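Local coordinates for protein YrdA (Escherichia coli, PDB 3TIO) that binds zinc between its subunits and is a homologue of the gamma-class carbonic anhydrases, though its own reaction is not firmly established, at residues S63-T68 / N78-G83; G100-V105 / G159-A164. The protein carries 1 engineered substitution. All blocks are in the same frame, centred on the assembly; numbering follows the deposited sequence.

Contact 1: residues S63-T68 / N78-G83; sequences SMLHVT and NPLTIG. With ZN (zinc ion), chain G.
L65 and L80 fill the buried space between strands 64-66 and 80-82; the two chains come together at T68 and N78. The two leucines cross at about a right angle. With CG opposite the backbone N (chi1 165°), the L80 branch turns toward L65, and CD2 comes 3.6 Å from L65 CB. L65 CD2 also reaches I82 CD1, 4.0 Å away. V67 CB sits 3.2 Å from N78 O. T68 N donates to that same N78 O at 2.9 Å, 18° from the carbonyl plane. The return bond from N78 N to T68 O is weak. Together they make one antiparallel bridge, with the T68 and N78 side chains alongside each other and their CB atoms 3.6 Å apart.

The loose side is the amide of partly exposed N78. A water donates to T68 OG1 at 2.6 Å and accepts only a weak bond from N78 ND2. T68 OG1 is also hydrogen-bonded to D113.

H66 points away from 78-83, and its ND1 binds zinc at 2.1 Å. H69 and H95 of the same chain and H90 of a neighbouring subunit complete the site. D47 holds H66 NE2, which probably fixes the ring.

The strands belong to two faces of a left-handed beta-helix. Strand 64-66 lies between 43-46 and 93-95, and 80-82 between 50-53 and 98-99; L94 packs on L65, L80 and I82 inside the coil.

Contact 2: residues G100-V105 / G159-A164; sequences GNRVLV and GLRYSA
R102 and L160 bring the two backbones nearest, CA to CA 5.7 Å, with R102 in a left-handed conformation (phi 53°) at a corner of the beta-helix facing segment 159-164 of helix 154-176. L160 reaches from the helix to this corner. Its CD1 touches R102 O at 3.3 Å, while CD2 meets L104 CB at 3.6 Å. The two methyl branches thus spread over the corner and L104. An alanine in place of L160 would probably open a gap beside L104 CB and lose the close CD1 contact with R102 O. Further along, L104 CD1 lies 4.1 Å from S163 OG, whose hydroxyl is hydrogen-bonded to T87.

R102 and R161 run alongside each other, pointing the same way. R102 CD sits 3.7 Å above the centre of the R161 guanidinium. The bend at chi3 (-59°) then turns the R102 head to lie nearly parallel to that of R161, the planes 9° apart. R102 NE lies 4.0 Å from R161 NH2.

No hydrogen bond crosses between the segments. The helix is held on the coil here by apolar contact, including R102 CD over the face of the R161 guanidinium. The salt bridge from R102 NE to D120 probably offsets the closeness of the two like charges.

Contacts 1 and 2 follow each other along the chain, and their centres are about 17 Å apart. They touch where the coils adjoin: G83 CA lies 3.4 Å from N101 OD1, which also accepts a hydrogen bond from E84 N. Contact 1 joins strands within the coil and carries a zinc ligand. Contact 2 joins the outside of a coil to helix 154-176. The same helix of the second subunit supplies W170 and Y167, which pack against H66. The S163 side chain is about 9 Å from a bound zinc, not the one held by H66 of its own chain. Contact 1 is part of a zinc site; contact 2 only comes near one, at S163.

Contact 1: residues S63-T68 / N78-G83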
loop_
_atom_site.group_PDB
_atom_site.type_symbol
_atom_site.label_atom_id
_atom_site.label_comp_id
_atom_site.label_asym_id
_atom_site.label_seq_id
_atom_site.Cartn_x
_atom_site.Cartn_y
_atom_site.Cartn_z
ATOM N N SER A 63 -3.733 5.121 -3.227
ATOM C CA SER A 63 -2.579 5.998 -3.362
ATOM C C SER A 63 -2.354 6.777 -2.070
ATOM O O SER A 63 -3.279 6.953 -1.279
ATOM C CB SER A 63 -2.782 6.966 -4.529
ATOM O OG SER A 63 -2.730 6.276 -5.766
ATOM N N MET A 64 -1.123 7.232 -1.866
ATOM C CA MET A 64 -0.752 7.994 -0.679
ATOM C C MET A 64 0.037 9.193 -1.184
ATOM O O MET A 64 1.100 9.038 -1.791
ATOM C CB MET A 64 0.109 7.127 0.248
ATOM C CG MET A 64 0.121 7.548 1.717
ATOM S SD MET A 64 1.015 9.078 2.046
ATOM C CE MET A 64 -0.322 10.190 2.478
ATOM N N LEU A 65 -0.507 10.381 -0.948
ATOM C CA LEU A 65 0.109 11.624 -1.391
ATOM C C LEU A 65 0.513 12.490 -0.214
ATOM O O LEU A 65 -0.320 12.836 0.620
ATOM C CB LEU A 65 -0.865 12.412 -2.275
ATOM C CG LEU A 65 -1.025 12.014 -3.745
ATOM C CD1 LEU A 65 -1.423 10.549 -3.863
ATOM C CD2 LEU A 65 -2.073 12.905 -4.387
ATOM N N HIS A 66 1.791 12.839 -0.145
ATOM C CA HIS A 66 2.261 13.695 0.927
ATOM C C HIS A 66 3.276 14.688 0.391
ATOM O O HIS A 66 3.753 14.572 -0.743
ATOM C CB HIS A 66 2.881 12.881 2.066
ATOM C CG HIS A 66 2.975 13.633 3.359
ATOM N ND1 HIS A 66 3.966 13.407 4.287
ATOM C CD2 HIS A 66 2.192 14.609 3.879
ATOM C CE1 HIS A 66 3.795 14.211 5.321
ATOM N NE2 HIS A 66 2.724 14.952 5.098
ATOM N N VAL A 67 3.591 15.670 1.224
ATOM C CA VAL A 67 4.531 16.725 0.881
ATOM C C VAL A 67 5.891 16.455 1.508
ATOM O O VAL A 67 6.033 15.569 2.352
ATOM C CB VAL A 67 4.009 18.079 1.390
ATOM C CG1 VAL A 67 2.692 18.414 0.711
ATOM C CG2 VAL A 67 3.814 18.020 2.896
ATOM N N THR A 68 6.895 17.216 1.085
ATOM C CA THR A 68 8.233 17.062 1.634
ATOM C C THR A 68 8.191 17.572 3.070
ATOM O O THR A 68 7.652 18.647 3.343
ATOM C CB THR A 68 9.263 17.871 0.819
ATOM O OG1 THR A 68 9.395 17.292 -0.486
ATOM C CG2 THR A 68 10.620 17.863 1.505
ATOM N N ASN A 78 8.199 21.294 1.367
ATOM C CA ASN A 78 7.972 21.591 -0.042
ATOM C C ASN A 78 6.670 20.944 -0.492
ATOM O O ASN A 78 6.289 19.884 0.001
ATOM C CB ASN A 78 9.139 21.091 -0.892
ATOM C CG ASN A 78 10.382 21.940 -0.729
ATOM O OD1 ASN A 78 10.348 23.159 -0.921
ATOM N ND2 ASN A 78 11.492 21.303 -0.380
ATOM N N PRO A 79 5.978 21.569 -1.451
ATOM C CA PRO A 79 4.707 21.048 -1.954
ATOM C C PRO A 79 4.766 19.868 -2.912
ATOM O O PRO A 79 5.820 19.517 -3.447
ATOM C CB PRO A 79 4.094 22.268 -2.623
ATOM C CG PRO A 79 5.304 22.905 -3.248
ATOM C CD PRO A 79 6.330 22.829 -2.132
ATOM N N LEU A 80 3.604 19.253 -3.098
ATOM C CA LEU A 80 3.431 18.166 -4.045
ATOM C C LEU A 80 2.568 18.828 -5.112
ATOM O O LEU A 80 1.465 19.300 -4.825
ATOM C CB LEU A 80 2.687 16.987 -3.408
ATOM C CG LEU A 80 2.131 15.949 -4.391
ATOM C CD1 LEU A 80 3.254 15.365 -5.238
ATOM C CD2 LEU A 80 1.417 14.852 -3.614
ATOM N N THR A 81 3.079 18.890 -6.334
ATOM C CA THR A 81 2.355 19.532 -7.415
ATOM C C THR A 81 2.122 18.547 -8.549
ATOM O O THR A 81 3.057 17.907 -9.028
ATOM C CB THR A 81 3.144 20.745 -7.947
ATOM O OG1 THR A 81 3.481 21.610 -6.852
ATOM C CG2 THR A 81 2.319 21.520 -8.963
ATOM N N ILE A 82 0.867 18.426 -8.963
ATOM C CA ILE A 82 0.485 17.524 -10.042
ATOM C C ILE A 82 -0.293 18.321 -11.084
ATOM O O ILE A 82 -1.202 19.080 -10.737
ATOM C CB ILE A 82 -0.407 16.377 -9.512
ATOM C CG1 ILE A 82 0.306 15.648 -8.369
ATOM C CG2 ILE A 82 -0.749 15.422 -10.647
ATOM C CD1 ILE A 82 -0.565 14.641 -7.635
ATOM N N GLY A 83 0.066 18.142 -12.353
ATOM C CA GLY A 83 -0.593 18.858 -13.433
ATOM C C GLY A 83 -1.982 18.381 -13.818
ATOM O O GLY A 83 -2.675 17.733 -13.031
HETATM ZN ZN ZN G . 5.642 12.198 4.129
HETATM O O HOH W 1 11.170 18.320 -2.013
#

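Contact 2: residues G100-V105 / G159-A164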
loop_
_atom_site.group_PDB
_atom_site.type_symbol
_atom_site.label_atom_id
_atom_site.label_comp_id
_atom_site.label_asym_id
_atom_site.label_seq_id
_atom_site.Cartn_x
_atom_site.Cartn_y
_atom_site.Cartn_z
ATOM N N GLY A 100 4.114 16.986 -14.317
ATOM C CA GLY A 100 3.546 17.851 -15.333
ATOM C C GLY A 100 2.164 17.435 -15.795
ATOM O O GLY A 100 1.392 16.849 -15.038
ATOM N N ASN A 101 1.856 17.741 -17.051
ATOM C CA ASN A 101 0.562 17.413 -17.632
ATOM C C ASN A 101 0.636 16.154 -18.486
ATOM O O ASN A 101 1.677 15.846 -19.067
ATOM C CB ASN A 101 0.065 18.580 -18.493
ATOM C CG ASN A 101 0.054 19.894 -17.742
ATOM O OD1 ASN A 101 -0.520 19.998 -16.661
ATOM N ND2 ASN A 101 0.690 20.913 -18.318
ATOM N N ARG A 102 -0.479 15.435 -18.554
ATOM C CA ARG A 102 -0.576 14.214 -19.345
ATOM C C ARG A 102 0.532 13.224 -19.006
ATOM O O ARG A 102 1.365 12.883 -19.846
ATOM C CB ARG A 102 -0.542 14.555 -20.838
ATOM C CG ARG A 102 -1.634 15.534 -21.265
ATOM C CD ARG A 102 -1.542 15.853 -22.753
ATOM N NE ARG A 102 -0.250 16.435 -23.099
ATOM C CZ ARG A 102 0.121 17.675 -22.797
ATOM N NH1 ARG A 102 -0.707 18.481 -22.147
ATOM N NH2 ARG A 102 1.333 18.103 -23.123
ATOM N N VAL A 103 0.537 12.785 -17.754
ATOM C CA VAL A 103 1.513 11.820 -17.268
ATOM C C VAL A 103 0.754 10.634 -16.697
ATOM O O VAL A 103 -0.277 10.804 -16.055
ATOM C CB VAL A 103 2.391 12.414 -16.141
ATOM C CG1 VAL A 103 3.285 11.328 -15.537
ATOM C CG2 VAL A 103 3.237 13.550 -16.690
ATOM N N LEU A 104 1.258 9.435 -16.952
ATOM C CA LEU A 104 0.636 8.238 -16.411
ATOM C C LEU A 104 1.652 7.613 -15.465
ATOM O O LEU A 104 2.760 7.251 -15.878
ATOM C CB LEU A 104 0.266 7.257 -17.528
ATOM C CG LEU A 104 -0.570 6.052 -17.080
ATOM C CD1 LEU A 104 -1.394 5.527 -18.249
ATOM C CD2 LEU A 104 0.341 4.967 -16.524
ATOM N N VAL A 105 1.288 7.526 -14.190
ATOM C CA VAL A 105 2.162 6.933 -13.185
ATOM C C VAL A 105 1.651 5.520 -12.914
ATOM O O VAL A 105 0.594 5.342 -12.311
ATOM C CB VAL A 105 2.149 7.745 -11.867
ATOM C CG1 VAL A 105 3.175 7.164 -10.900
ATOM C CG2 VAL A 105 2.450 9.222 -12.143
ATOM N N GLY A 159 -2.815 7.928 -25.906
ATOM C CA GLY A 159 -3.379 7.128 -24.834
ATOM C C GLY A 159 -3.369 7.818 -23.485
ATOM O O GLY A 159 -4.227 7.554 -22.642
ATOM N N LEU A 160 -2.395 8.698 -23.271
ATOM C CA LEU A 160 -2.303 9.427 -22.012
ATOM C C LEU A 160 -3.534 10.309 -21.864
ATOM O O LEU A 160 -4.073 10.460 -20.770
ATOM C CB LEU A 160 -1.038 10.289 -21.979
ATOM C CG LEU A 160 0.307 9.555 -22.020
ATOM C CD1 LEU A 160 1.440 10.561 -22.130
ATOM C CD2 LEU A 160 0.463 8.701 -20.769
ATOM N N ARG A 161 -3.976 10.892 -22.976
ATOM C CA ARG A 161 -5.155 11.748 -22.971
ATOM C C ARG A 161 -6.409 10.912 -22.734
ATOM O O ARG A 161 -7.255 11.270 -21.917
ATOM C CB ARG A 161 -5.280 12.496 -24.304
ATOM C CG ARG A 161 -4.278 13.631 -24.494
ATOM C CD ARG A 161 -4.373 14.219 -25.902
ATOM N NE ARG A 161 -3.502 15.378 -26.090
ATOM C CZ ARG A 161 -3.761 16.596 -25.624
ATOM N NH1 ARG A 161 -4.871 16.828 -24.936
ATOM N NH2 ARG A 161 -2.907 17.587 -25.843
ATOM N N TYR A 162 -6.522 9.794 -23.447
ATOM C CA TYR A 162 -7.679 8.923 -23.295
ATOM C C TYR A 162 -7.797 8.408 -21.864
ATOM O O TYR A 162 -8.893 8.330 -21.317
ATOM C CB TYR A 162 -7.595 7.743 -24.271
ATOM C CG TYR A 162 -7.651 8.154 -25.726
ATOM C CD1 TYR A 162 -8.670 8.983 -26.197
ATOM C CD2 TYR A 162 -6.687 7.714 -26.633
ATOM C CE1 TYR A 162 -8.727 9.366 -27.536
ATOM C CE2 TYR A 162 -6.736 8.091 -27.977
ATOM C CZ TYR A 162 -7.758 8.916 -28.420
ATOM O OH TYR A 162 -7.809 9.294 -29.744
ATOM N N SER A 163 -6.664 8.069 -21.254
ATOM C CA SER A 163 -6.669 7.573 -19.884
ATOM C C SER A 163 -7.323 8.583 -18.945
ATOM O O SER A 163 -8.197 8.234 -18.152
ATOM C CB SER A 163 -5.243 7.289 -19.413
ATOM O OG SER A 163 -5.240 6.904 -18.047
ATOM N N ALA A 164 -6.891 9.837 -19.035
ATOM C CA ALA A 164 -7.446 10.893 -18.199
ATOM C C ALA A 164 -8.922 11.101 -18.532
ATOM O O ALA A 164 -9.755 11.211 -17.637
ATOM C CB ALA A 164 -6.671 12.193 -18.413
#